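Local coordinates for molybdopterin biosynthesis moeA protein (Pyrococcus horikoshii, PDB 1WU2) that probably takes part in the late steps of molybdenum cofactor biosynthesis, where MoeA proteins are thought to insert molybdenum into molybdopterin, at residues A[8-13]-A[341-346]; A[221-226]-A[310-315]; A[285-290]-A[304-309]; A[347-350]-A[355-358]. One frame throughout, in Å; residues are numbered along the deposited sequence.

Interaction 1. Residues A[8-13]-A[341-346]; sequences VPYREA and GRYEFI
Tyr10 lays its ring against that of Tyr343, joining the start of the N-terminal helix 10-20 to strand 343-351 of the C-terminal beta domain (domain IV of MoeA). The packed part lies between these two buried rings. Tyr10 CD2 stands over one face of the Tyr343 ring, displaced toward its rim and 3.4 Å from Tyr343 CZ. The ring centroids are 4.5 Å apart with the planes turned 41° against each other, an oblique pair that is neither a stack nor a T. Tyr10 CB sits over the same ring in a CH-pi contact, 4.1 Å from the Tyr343 centroid. On both tyrosines CG is anti to the backbone N (chi1 169° for Tyr10), which turns each ring toward the other segment. The two hydroxyls have separate partners: Tyr10 OH is hydrogen-bonded to Leu309 O of helix 300-319, and Tyr343 OH to Glu377 OE1 on the neighbouring strand 374-378.

The looser side belongs to Arg11, an exposed residue that contributes far less buried surface. Its chain bends at chi2 (-72°), bringing the guanidinium back over Tyr10, whose CE2 lies 3.9 Å above the guanidinium plane. Toward the strand the guanidinium is nearly perpendicular to the Tyr343 ring, and Arg11 NH2 ends 3.1 Å from Tyr343 OH.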
loop_
_atom_site.group_PDB
_atom_site.type_symbol
_atom_site.label_atom_id
_atom_site.label_comp_id
_atom_site.label_asym_id
_atom_site.label_seq_id
_atom_site.Cartn_x
_atom_site.Cartn_y
_atom_site.Cartn_z
ATOM N N VAL A 8 30.155 7.739 -6.992
ATOM C CA VAL A 8 29.362 8.942 -7.241
ATOM C C VAL A 8 28.263 9.031 -6.165
ATOM O O VAL A 8 27.610 8.028 -5.864
ATOM C CB VAL A 8 28.795 9.037 -8.715
ATOM C CG1 VAL A 8 29.238 7.863 -9.597
ATOM C CG2 VAL A 8 27.284 9.185 -8.746
ATOM N N PRO A 9 28.073 10.211 -5.566
ATOM C CA PRO A 9 27.045 10.385 -4.531
ATOM C C PRO A 9 25.665 9.936 -5.000
ATOM O O PRO A 9 25.391 9.965 -6.196
ATOM C CB PRO A 9 27.061 11.894 -4.262
ATOM C CG PRO A 9 28.414 12.342 -4.663
ATOM C CD PRO A 9 28.818 11.462 -5.809
ATOM N N TYR A 10 24.818 9.524 -4.063
ATOM C CA TYR A 10 23.492 9.016 -4.389
ATOM C C TYR A 10 22.629 10.026 -5.144
ATOM O O TYR A 10 21.984 9.663 -6.122
ATOM C CB TYR A 10 22.752 8.570 -3.125
ATOM C CG TYR A 10 21.285 8.276 -3.361
ATOM C CD1 TYR A 10 20.890 7.337 -4.308
ATOM C CD2 TYR A 10 20.297 8.947 -2.651
ATOM C CE1 TYR A 10 19.549 7.072 -4.537
ATOM C CE2 TYR A 10 18.955 8.684 -2.869
ATOM C CZ TYR A 10 18.588 7.747 -3.815
ATOM O OH TYR A 10 17.257 7.482 -4.031
ATOM N N ARG A 11 22.611 11.276 -4.687
ATOM C CA ARG A 11 21.737 12.292 -5.277
ATOM C C ARG A 11 22.153 12.655 -6.702
ATOM O O ARG A 11 21.302 12.944 -7.536
ATOM C CB ARG A 11 21.669 13.547 -4.400
ATOM C CG ARG A 11 20.935 13.345 -3.069
ATOM C CD ARG A 11 19.417 13.179 -3.193
ATOM N NE ARG A 11 18.815 12.682 -1.953
ATOM C CZ ARG A 11 17.571 12.211 -1.836
ATOM N NH1 ARG A 11 16.753 12.158 -2.885
ATOM N NH2 ARG A 11 17.139 11.787 -0.651
ATOM N N GLU A 12 23.456 12.630 -6.977
ATOM C CA GLU A 12 23.955 12.826 -8.339
ATOM C C GLU A 12 23.608 11.630 -9.224
ATOM O O GLU A 12 23.271 11.803 -10.393
ATOM C CB GLU A 12 25.473 13.049 -8.353
ATOM C CG GLU A 12 26.032 13.351 -9.744
ATOM C CD GLU A 12 27.528 13.627 -9.766
ATOM O OE1 GLU A 12 28.200 13.475 -8.721
ATOM O OE2 GLU A 12 28.035 13.997 -10.848
ATOM N N ALA A 13 23.705 10.426 -8.664
ATOM C CA ALA A 13 23.425 9.194 -9.399
ATOM C C ALA A 13 21.944 9.070 -9.729
ATOM O O ALA A 13 21.583 8.566 -10.787
ATOM C CB ALA A 13 23.872 7.978 -8.598
ATOM N N GLY A 341 30.712 9.639 3.783
ATOM C CA GLY A 341 30.922 9.265 2.396
ATOM C C GLY A 341 30.023 8.142 1.895
ATOM O O GLY A 341 30.080 7.814 0.711
ATOM N N ARG A 342 29.202 7.558 2.772
ATOM C CA ARG A 342 28.298 6.467 2.390
ATOM C C ARG A 342 26.846 6.777 2.747
ATOM O O ARG A 342 26.540 7.183 3.871
ATOM C CB ARG A 342 28.721 5.149 3.043
ATOM C CG ARG A 342 30.167 4.731 2.757
ATOM C CD ARG A 342 30.473 4.488 1.294
ATOM N NE ARG A 342 29.689 3.381 0.754
ATOM C CZ ARG A 342 29.990 2.092 0.891
ATOM N NH1 ARG A 342 31.080 1.702 1.546
ATOM N NH2 ARG A 342 29.192 1.182 0.353
ATOM N N TYR A 343 25.962 6.574 1.773
ATOM C CA TYR A 343 24.534 6.816 1.921
ATOM C C TYR A 343 23.880 5.541 2.447
ATOM O O TYR A 343 23.749 4.562 1.718
ATOM C CB TYR A 343 23.940 7.215 0.569
ATOM C CG TYR A 343 22.571 7.841 0.634
ATOM C CD1 TYR A 343 21.424 7.056 0.580
ATOM C CD2 TYR A 343 22.422 9.220 0.728
ATOM C CE1 TYR A 343 20.165 7.630 0.635
ATOM C CE2 TYR A 343 21.168 9.805 0.782
ATOM C CZ TYR A 343 20.043 9.005 0.734
ATOM O OH TYR A 343 18.794 9.578 0.785
ATOM N N GLU A 344 23.474 5.563 3.714
ATOM C CA GLU A 344 23.006 4.363 4.407
ATOM C C GLU A 344 21.542 4.054 4.104
ATOM O O GLU A 344 20.666 4.886 4.320
ATOM C CB GLU A 344 23.159 4.498 5.934
ATOM C CG GLU A 344 24.395 5.232 6.436
ATOM C CD GLU A 344 25.690 4.506 6.138
ATOM O OE1 GLU A 344 25.643 3.309 5.781
ATOM O OE2 GLU A 344 26.758 5.142 6.264
ATOM N N PHE A 345 21.289 2.845 3.615
ATOM C CA PHE A 345 19.944 2.290 3.540
ATOM C C PHE A 345 19.781 1.405 4.770
ATOM O O PHE A 345 20.385 0.336 4.861
ATOM C CB PHE A 345 19.779 1.485 2.248
ATOM C CG PHE A 345 18.384 0.964 2.016
ATOM C CD1 PHE A 345 18.027 -0.311 2.436
ATOM C CD2 PHE A 345 17.441 1.735 1.346
ATOM C CE1 PHE A 345 16.745 -0.807 2.206
ATOM C CE2 PHE A 345 16.159 1.249 1.114
ATOM C CZ PHE A 345 15.809 -0.024 1.551
ATOM N N ILE A 346 18.975 1.864 5.720
ATOM C CA ILE A 346 18.827 1.207 7.013
ATOM C C ILE A 346 17.434 0.627 7.139
ATOM O O ILE A 346 16.450 1.348 7.017
ATOM C CB ILE A 346 19.070 2.216 8.162
ATOM C CG1 ILE A 346 20.473 2.827 8.064
ATOM C CG2 ILE A 346 18.855 1.551 9.522
ATOM C CD1 ILE A 346 21.608 1.811 8.085
#

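Interaction 2. Residues A[221-226]-A[310-315]; sequences EKFFGE and FVKHAL
Helix 212-222 gives way to an irregular backbone at Phe223, and the chain then passes beside helix 300-319, with the CA atoms of Phe223 and Lys312 6.6 Å apart. The main side-chain contact is a CH-pi interaction: Lys312 CD lies over one face of the Phe223 ring, 3.9 Å from its centroid and 3.4 Å from Phe223 CZ. Lys312 CG is above the same face, while Lys222 CG covers the opposite one near the rim, so the ring is held between two aliphatic lysine chains. A bend at chi3 (80°) turns Lys312 beyond this face, and its NZ meets Tyr375 OH in a hydrogen bond and Glu325 in a salt bridge. With an alanine at Phe223, the methylenes of Lys312 would probably lose their aromatic support and the chain would be freer to turn away from those polar partners. Leu315 packs against the backbone, its CB 3.5 Å from Phe223 O, and its CD1 also approaches Phe223 CB at 4.2 Å. Phe224 adds a looser contact near Leu315 O. Within the probable molybdopterin-binding domain, the contact thus joins the end of helix 212-222 to helix 300-319; Leu315 also touches Val185 of strand 184-190, which pairs with the outermost strand 226-233.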
loop_
_atom_site.group_PDB
_atom_site.type_symbol
_atom_site.label_atom_id
_atom_site.label_comp_id
_atom_site.label_asym_id
_atom_site.label_seq_id
_atom_site.Cartn_x
_atom_site.Cartn_y
_atom_site.Cartn_z
ATOM N N GLU A 221 5.752 -5.460 -10.011
ATOM C CA GLU A 221 4.285 -5.501 -10.067
ATOM C C GLU A 221 3.672 -4.593 -8.999
ATOM O O GLU A 221 2.607 -4.014 -9.205
ATOM C CB GLU A 221 3.763 -6.939 -9.907
ATOM C CG GLU A 221 4.079 -7.845 -11.095
ATOM C CD GLU A 221 3.841 -9.329 -10.827
ATOM O OE1 GLU A 221 3.947 -9.771 -9.661
ATOM O OE2 GLU A 221 3.552 -10.067 -11.798
ATOM N N LYS A 222 4.354 -4.461 -7.866
ATOM C CA LYS A 222 3.913 -3.567 -6.799
ATOM C C LYS A 222 4.003 -2.113 -7.257
ATOM O O LYS A 222 3.168 -1.291 -6.888
ATOM C CB LYS A 222 4.758 -3.779 -5.538
ATOM C CG LYS A 222 4.359 -2.903 -4.348
ATOM C CD LYS A 222 5.321 -3.072 -3.187
ATOM C CE LYS A 222 4.921 -2.192 -2.013
ATOM N NZ LYS A 222 5.764 -2.439 -0.812
ATOM N N PHE A 223 5.012 -1.814 -8.073
ATOM C CA PHE A 223 5.275 -0.455 -8.526
ATOM C C PHE A 223 5.094 -0.294 -10.038
ATOM O O PHE A 223 6.037 0.057 -10.758
ATOM C CB PHE A 223 6.679 -0.026 -8.091
ATOM C CG PHE A 223 6.798 0.229 -6.619
ATOM C CD1 PHE A 223 6.230 1.361 -6.052
ATOM C CD2 PHE A 223 7.462 -0.667 -5.791
ATOM C CE1 PHE A 223 6.331 1.601 -4.686
ATOM C CE2 PHE A 223 7.566 -0.432 -4.424
ATOM C CZ PHE A 223 6.998 0.706 -3.874
ATOM N N PHE A 224 3.870 -0.569 -10.498
ATOM C CA PHE A 224 3.347 -0.094 -11.787
ATOM C C PHE A 224 3.798 -0.838 -13.044
ATOM O O PHE A 224 3.269 -0.576 -14.125
ATOM C CB PHE A 224 3.627 1.407 -11.963
ATOM C CG PHE A 224 3.467 2.202 -10.696
ATOM C CD1 PHE A 224 2.274 2.152 -9.981
ATOM C CD2 PHE A 224 4.514 2.973 -10.203
ATOM C CE1 PHE A 224 2.120 2.871 -8.805
ATOM C CE2 PHE A 224 4.366 3.697 -9.024
ATOM C CZ PHE A 224 3.168 3.646 -8.324
ATOM N N GLY A 225 4.751 -1.761 -12.910
ATOM C CA GLY A 225 5.364 -2.416 -14.052
ATOM C C GLY A 225 4.889 -3.834 -14.323
ATOM O O GLY A 225 4.241 -4.458 -13.486
ATOM N N GLU A 226 5.218 -4.325 -15.516
ATOM C CA GLU A 226 4.989 -5.708 -15.918
ATOM C C GLU A 226 6.349 -6.390 -16.055
ATOM O O GLU A 226 7.094 -6.077 -16.978
ATOM C CB GLU A 226 4.258 -5.742 -17.263
ATOM C CG GLU A 226 3.984 -7.138 -17.815
ATOM C CD GLU A 226 3.435 -7.120 -19.236
ATOM O OE1 GLU A 226 3.360 -6.034 -19.853
ATOM O OE2 GLU A 226 3.079 -8.204 -19.743
ATOM N N PHE A 310 16.462 3.396 -6.497
ATOM C CA PHE A 310 16.620 3.725 -7.915
ATOM C C PHE A 310 15.415 3.301 -8.742
ATOM O O PHE A 310 14.695 4.143 -9.276
ATOM C CB PHE A 310 17.886 3.069 -8.478
ATOM C CG PHE A 310 19.160 3.699 -7.995
ATOM C CD1 PHE A 310 20.022 3.007 -7.165
ATOM C CD2 PHE A 310 19.499 4.987 -8.381
ATOM C CE1 PHE A 310 21.197 3.591 -6.724
ATOM C CE2 PHE A 310 20.680 5.574 -7.940
ATOM C CZ PHE A 310 21.525 4.875 -7.114
ATOM N N VAL A 311 15.193 1.994 -8.828
ATOM C CA VAL A 311 14.185 1.431 -9.728
ATOM C C VAL A 311 12.772 1.947 -9.423
ATOM O O VAL A 311 12.041 2.327 -10.333
ATOM C CB VAL A 311 14.186 -0.119 -9.690
ATOM C CG1 VAL A 311 13.204 -0.680 -10.717
ATOM C CG2 VAL A 311 15.583 -0.667 -9.948
ATOM N N LYS A 312 12.410 1.957 -8.143
ATOM C CA LYS A 312 11.104 2.422 -7.680
ATOM C C LYS A 312 10.773 3.815 -8.226
ATOM O O LYS A 312 9.662 4.059 -8.677
ATOM C CB LYS A 312 11.073 2.431 -6.142
ATOM C CG LYS A 312 9.862 3.110 -5.524
ATOM C CD LYS A 312 9.723 2.799 -4.035
ATOM C CE LYS A 312 10.646 3.644 -3.175
ATOM N NZ LYS A 312 10.098 3.868 -1.808
ATOM N N HIS A 313 11.749 4.714 -8.185
ATOM C CA HIS A 313 11.555 6.096 -8.624
ATOM C C HIS A 313 11.555 6.249 -10.143
ATOM O O HIS A 313 10.903 7.147 -10.668
ATOM C CB HIS A 313 12.617 6.995 -7.984
ATOM C CG HIS A 313 12.583 6.969 -6.492
ATOM N ND1 HIS A 313 11.475 7.356 -5.769
ATOM C CD2 HIS A 313 13.499 6.561 -5.584
ATOM C CE1 HIS A 313 11.719 7.206 -4.480
ATOM N NE2 HIS A 313 12.940 6.725 -4.341
ATOM N N ALA A 314 12.280 5.379 -10.841
ATOM C CA ALA A 314 12.262 5.355 -12.305
ATOM C C ALA A 314 10.905 4.897 -12.830
ATOM O O ALA A 314 10.343 5.511 -13.731
ATOM C CB ALA A 314 13.365 4.449 -12.841
ATOM N N LEU A 315 10.390 3.813 -12.261
ATOM C CA LEU A 315 9.078 3.281 -12.624
ATOM C C LEU A 315 7.965 4.302 -12.381
ATOM O O LEU A 315 7.059 4.447 -13.200
ATOM C CB LEU A 315 8.786 2.006 -11.833
ATOM C CG LEU A 315 9.599 0.782 -12.257
ATOM C CD1 LEU A 315 9.593 -0.269 -11.160
ATOM C CD2 LEU A 315 9.057 0.196 -13.556
#

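Interaction 3. Residues A[285-290]-A[304-309]; sequences RPFGYG and FAQFNL
Within the probable molybdopterin-binding domain, the loop leading into sheet strand 288-290 packs against helix 300-319 through Phe287 and Gln306, both buried. Their CA atoms are 7.2 Å apart, and the side chains run past each other in opposite directions, with the ring and amide planes inclined at 53°. Gln306 NE2 comes 3.4 Å from Phe287 CB, and Gln306 CD lies 4.1 Å from Phe287 CD1. The amide therefore lies alongside the root of the aromatic side chain, making van der Waals contact and no hydrogen bond to it. Beyond CG the glutamine chain is extended (chi2 170°), which carries its amide from the helix to the loop, where NE2 donates to Gly284 O. That bond gives the buried amide nitrogen a polar partner just before the segment and ties helix to loop. The Phe287 ring, for its part, stacks on Phe310, a residue farther along the same helix.

Inside the helix, Phe304 O accepts both Asn308 N, at 3.0 Å, and Asn308 ND2, the two donors arriving from opposite faces of its carbonyl plane. The side-chain bond from Asn308 ND2 to Phe304 O is 2.9 Å long, with an N-H...O angle of 154°. The same Asn308 ND2 stands over the centre of the Phe304 ring, 3.2 Å above its plane.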
loop_
_atom_site.group_PDB
_atom_site.type_symbol
_atom_site.label_atom_id
_atom_site.label_comp_id
_atom_site.label_asym_id
_atom_site.label_seq_id
_atom_site.Cartn_x
_atom_site.Cartn_y
_atom_site.Cartn_z
ATOM N N ARG A 285 26.369 -0.752 -3.184
ATOM C CA ARG A 285 27.436 0.110 -3.710
ATOM C C ARG A 285 27.772 -0.114 -5.198
ATOM O O ARG A 285 27.851 0.856 -5.947
ATOM C CB ARG A 285 28.696 -0.011 -2.824
ATOM C CG ARG A 285 30.044 -0.005 -3.540
ATOM C CD ARG A 285 31.229 -0.095 -2.590
ATOM N NE ARG A 285 32.494 -0.230 -3.308
ATOM C CZ ARG A 285 33.702 -0.013 -2.782
ATOM N NH1 ARG A 285 33.843 0.352 -1.507
ATOM N NH2 ARG A 285 34.783 -0.163 -3.540
ATOM N N PRO A 286 27.962 -1.360 -5.635
ATOM C CA PRO A 286 28.340 -1.626 -7.036
ATOM C C PRO A 286 27.247 -1.379 -8.096
ATOM O O PRO A 286 27.418 -1.820 -9.233
ATOM C CB PRO A 286 28.739 -3.113 -7.021
ATOM C CG PRO A 286 28.841 -3.488 -5.568
ATOM C CD PRO A 286 27.873 -2.605 -4.851
ATOM N N PHE A 287 26.160 -0.700 -7.744
ATOM C CA PHE A 287 25.095 -0.384 -8.697
ATOM C C PHE A 287 25.586 0.561 -9.799
ATOM O O PHE A 287 26.313 1.516 -9.531
ATOM C CB PHE A 287 23.893 0.238 -7.967
ATOM C CG PHE A 287 22.817 0.744 -8.887
ATOM C CD1 PHE A 287 21.873 -0.123 -9.424
ATOM C CD2 PHE A 287 22.751 2.089 -9.216
ATOM C CE1 PHE A 287 20.882 0.351 -10.278
ATOM C CE2 PHE A 287 21.769 2.566 -10.068
ATOM C CZ PHE A 287 20.833 1.697 -10.600
ATOM N N GLY A 288 25.187 0.269 -11.036
ATOM C CA GLY A 288 25.421 1.148 -12.175
ATOM C C GLY A 288 24.189 1.251 -13.063
ATOM O O GLY A 288 23.201 0.538 -12.854
ATOM N N TYR A 289 24.239 2.142 -14.050
ATOM C CA TYR A 289 23.138 2.303 -14.996
ATOM C C TYR A 289 23.561 2.982 -16.300
ATOM O O TYR A 289 24.361 3.916 -16.294
ATOM C CB TYR A 289 21.992 3.099 -14.366
ATOM C CG TYR A 289 20.969 3.566 -15.379
ATOM C CD1 TYR A 289 19.916 2.739 -15.762
ATOM C CD2 TYR A 289 21.074 4.818 -15.979
ATOM C CE1 TYR A 289 18.987 3.152 -16.698
ATOM C CE2 TYR A 289 20.150 5.240 -16.920
ATOM C CZ TYR A 289 19.108 4.401 -17.275
ATOM O OH TYR A 289 18.187 4.812 -18.205
ATOM N N GLY A 290 22.986 2.514 -17.407
ATOM C CA GLY A 290 23.173 3.119 -18.714
ATOM C C GLY A 290 22.310 2.458 -19.783
ATOM O O GLY A 290 22.146 1.238 -19.779
ATOM N N PHE A 304 17.282 -5.166 -2.902
ATOM C CA PHE A 304 16.113 -4.491 -2.339
ATOM C C PHE A 304 16.383 -3.004 -2.142
ATOM O O PHE A 304 15.560 -2.167 -2.499
ATOM C CB PHE A 304 15.735 -5.137 -1.005
ATOM C CG PHE A 304 14.477 -4.586 -0.382
ATOM C CD1 PHE A 304 13.231 -5.085 -0.742
ATOM C CD2 PHE A 304 14.544 -3.593 0.589
ATOM C CE1 PHE A 304 12.072 -4.591 -0.161
ATOM C CE2 PHE A 304 13.391 -3.095 1.175
ATOM C CZ PHE A 304 12.151 -3.593 0.800
ATOM N N ALA A 305 17.539 -2.688 -1.571
ATOM C CA ALA A 305 17.955 -1.303 -1.371
ATOM C C ALA A 305 18.156 -0.588 -2.709
ATOM O O ALA A 305 17.808 0.582 -2.856
ATOM C CB ALA A 305 19.228 -1.254 -0.556
ATOM N N GLN A 306 18.708 -1.303 -3.683
ATOM C CA GLN A 306 18.905 -0.749 -5.018
ATOM C C GLN A 306 17.576 -0.511 -5.730
ATOM O O GLN A 306 17.449 0.430 -6.506
ATOM C CB GLN A 306 19.787 -1.673 -5.853
ATOM C CG GLN A 306 21.264 -1.570 -5.499
ATOM C CD GLN A 306 22.103 -2.653 -6.146
ATOM O OE1 GLN A 306 21.570 -3.589 -6.752
ATOM N NE2 GLN A 306 23.422 -2.531 -6.023
ATOM N N PHE A 307 16.586 -1.357 -5.459
ATOM C CA PHE A 307 15.285 -1.217 -6.095
ATOM C C PHE A 307 14.552 -0.006 -5.529
ATOM O O PHE A 307 14.030 0.811 -6.277
ATOM C CB PHE A 307 14.432 -2.477 -5.922
ATOM C CG PHE A 307 13.072 -2.363 -6.552
ATOM C CD1 PHE A 307 12.864 -2.760 -7.862
ATOM C CD2 PHE A 307 12.014 -1.816 -5.845
ATOM C CE1 PHE A 307 11.621 -2.628 -8.448
ATOM C CE2 PHE A 307 10.768 -1.683 -6.425
ATOM C CZ PHE A 307 10.569 -2.087 -7.726
ATOM N N ASN A 308 14.529 0.109 -4.207
ATOM C CA ASN A 308 13.847 1.215 -3.539
ATOM C C ASN A 308 14.492 2.577 -3.797
ATOM O O ASN A 308 13.794 3.587 -3.898
ATOM C CB ASN A 308 13.759 0.949 -2.034
ATOM C CG ASN A 308 12.631 0.007 -1.680
ATOM O OD1 ASN A 308 11.472 0.416 -1.619
ATOM N ND2 ASN A 308 12.958 -1.262 -1.453
ATOM N N LEU A 309 15.815 2.596 -3.931
ATOM C CA LEU A 309 16.559 3.848 -4.090
ATOM C C LEU A 309 16.663 4.308 -5.545
ATOM O O LEU A 309 16.910 5.484 -5.796
ATOM C CB LEU A 309 17.967 3.728 -3.483
ATOM C CG LEU A 309 18.025 3.615 -1.956
ATOM C CD1 LEU A 309 19.417 3.237 -1.499
ATOM C CD2 LEU A 309 17.597 4.913 -1.293
#

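Interaction 4. Residues A[347-350]-A[355-358]; sequences KIYY and ARVI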
loop_
_atom_site.group_PDB
_atom_site.type_symbol
_atom_site.label_atom_id
_atom_site.label_comp_id
_atom_site.label_asym_id
_atom_site.label_seq_id
_atom_site.Cartn_x
_atom_site.Cartn_y
_atom_site.Cartn_z
ATOM N N LYS A 347 17.357 -0.671 7.402
ATOM C CA LYS A 347 16.077 -1.356 7.545
ATOM C C LYS A 347 15.500 -1.091 8.934
ATOM O O LYS A 347 16.199 -1.202 9.936
ATOM C CB LYS A 347 16.245 -2.856 7.296
ATOM C CG LYS A 347 16.681 -3.190 5.867
ATOM C CD LYS A 347 17.357 -4.558 5.770
ATOM C CE LYS A 347 18.820 -4.512 6.213
ATOM N NZ LYS A 347 19.680 -3.673 5.317
ATOM N N ILE A 348 14.217 -0.739 8.966
ATOM C CA ILE A 348 13.513 -0.333 10.179
ATOM C C ILE A 348 12.244 -1.159 10.353
ATOM O O ILE A 348 11.541 -1.401 9.386
ATOM C CB ILE A 348 13.105 1.156 10.048
ATOM C CG1 ILE A 348 14.337 2.064 9.913
ATOM C CG2 ILE A 348 12.204 1.587 11.214
ATOM C CD1 ILE A 348 15.256 2.072 11.111
ATOM N N TYR A 349 11.943 -1.585 11.578
ATOM C CA TYR A 349 10.591 -2.033 11.904
ATOM C C TYR A 349 9.887 -0.930 12.676
ATOM O O TYR A 349 10.238 -0.639 13.819
ATOM C CB TYR A 349 10.553 -3.336 12.703
ATOM C CG TYR A 349 9.146 -3.902 12.784
ATOM C CD1 TYR A 349 8.349 -3.700 13.910
ATOM C CD2 TYR A 349 8.603 -4.604 11.715
ATOM C CE1 TYR A 349 7.052 -4.204 13.971
ATOM C CE2 TYR A 349 7.313 -5.110 11.765
ATOM C CZ TYR A 349 6.542 -4.909 12.892
ATOM O OH TYR A 349 5.263 -5.419 12.928
ATOM N N TYR A 350 8.896 -0.324 12.031
ATOM C CA TYR A 350 8.113 0.750 12.616
ATOM C C TYR A 350 6.838 0.206 13.259
ATOM O O TYR A 350 6.034 -0.449 12.592
ATOM C CB TYR A 350 7.741 1.775 11.540
ATOM C CG TYR A 350 6.776 2.820 12.039
ATOM C CD1 TYR A 350 7.223 3.910 12.780
ATOM C CD2 TYR A 350 5.412 2.702 11.797
ATOM C CE1 TYR A 350 6.336 4.863 13.255
ATOM C CE2 TYR A 350 4.519 3.645 12.269
ATOM C CZ TYR A 350 4.986 4.725 12.995
ATOM O OH TYR A 350 4.096 5.659 13.463
ATOM N N ALA A 355 10.783 3.744 15.543
ATOM C CA ALA A 355 11.611 3.066 14.547
ATOM C C ALA A 355 12.685 2.195 15.211
ATOM O O ALA A 355 13.683 2.707 15.714
ATOM C CB ALA A 355 12.264 4.093 13.627
ATOM N N ARG A 356 12.468 0.882 15.201
ATOM C CA ARG A 356 13.419 -0.087 15.741
ATOM C C ARG A 356 14.343 -0.570 14.626
ATOM O O ARG A 356 13.884 -1.138 13.643
ATOM C CB ARG A 356 12.669 -1.278 16.348
ATOM C CG ARG A 356 13.569 -2.364 16.938
ATOM C CD ARG A 356 12.832 -3.391 17.794
ATOM N NE ARG A 356 11.819 -4.135 17.039
ATOM C CZ ARG A 356 12.072 -5.113 16.162
ATOM N NH1 ARG A 356 13.317 -5.500 15.902
ATOM N NH2 ARG A 356 11.064 -5.715 15.540
ATOM N N VAL A 357 15.642 -0.353 14.789
ATOM C CA VAL A 357 16.612 -0.699 13.755
ATOM C C VAL A 357 16.896 -2.203 13.732
ATOM O O VAL A 357 17.272 -2.790 14.749
ATOM C CB VAL A 357 17.937 0.073 13.953
ATOM C CG1 VAL A 357 18.992 -0.364 12.939
ATOM C CG2 VAL A 357 17.698 1.571 13.841
ATOM N N ILE A 358 16.703 -2.816 12.568
ATOM C CA ILE A 358 17.141 -4.187 12.330
ATOM C C ILE A 358 18.561 -4.144 11.785
ATOM O O ILE A 358 18.798 -3.626 10.691
ATOM C CB ILE A 358 16.207 -4.904 11.331
ATOM C CG1 ILE A 358 14.777 -4.931 11.871
ATOM C CG2 ILE A 358 16.682 -6.334 11.067
ATOM C CD1 ILE A 358 13.877 -3.976 11.181
HETATM O O HOH W 1 20.111 -2.165 8.435
#
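Tyr349 N donates to Arg356 O at 2.9 Å, the shortest hydrogen bond across this beta hairpin of strands 343-351 and 354-357 in the C-terminal domain. It is nearly straight, with an N-H...O angle of 165°. The return bond from Arg356 N to Tyr349 O measures 3.0 Å, although its donor stands above the carbonyl plane, and together the two bonds make Tyr349 and Arg356 an antiparallel hydrogen-bonded pair. Farther from the turn, Ile358 N bonds to Lys347 O at 3.1 Å, while one water links Lys347 N and Ile358 O.

On the sheet face shared by Ile348, Ala355 and Val357, the isoleucine sends its branches to different partners. CG2 meets Ala355 CB at a tight 3.5 Å, whereas CG1, beside the backbone N (chi1 -62°), carries CD1 to within 3.7 Å of Val357 CG2. An alanine at Ile348 would probably leave Ala355 CB and Val357 CG2 without their apolar partner on this face. The Tyr350 hydroxyl bonds to Lys327 O of the second subunit, joining the hairpin to that neighbouring chain. On the other face, Arg356 bends at chi3 (61°) and sets its guanidinium over the root of Tyr349, with NH2 3.7 Å from Tyr349 CB.

Helix 300-319 connects the first three contacts. It supplies one segment each to interactions 2 and 3, whose centres are 13 Å apart, and Phe223 CD2 packs 3.5 Å from Phe307 CE2 between them. Interaction 1 meets this helix as well: Tyr10 CD1 lies 3.8 Å from Phe310 CZ, and Phe345 CD1 packs 3.4 Å from Ala305 CB. Interaction 4 continues along strand 343-351 from interaction 1, with Ile346 CG2 3.9 Å from Val357 CG1. Its nearest atoms remain about 12 Å from those of interaction 2. Thus the N-terminal helix, the probable molybdopterin-binding domain and the C-terminal sheet meet around interactions 1 and 3, whose centres lie 10 Å apart. No bound ligand marks the active site among these contacts.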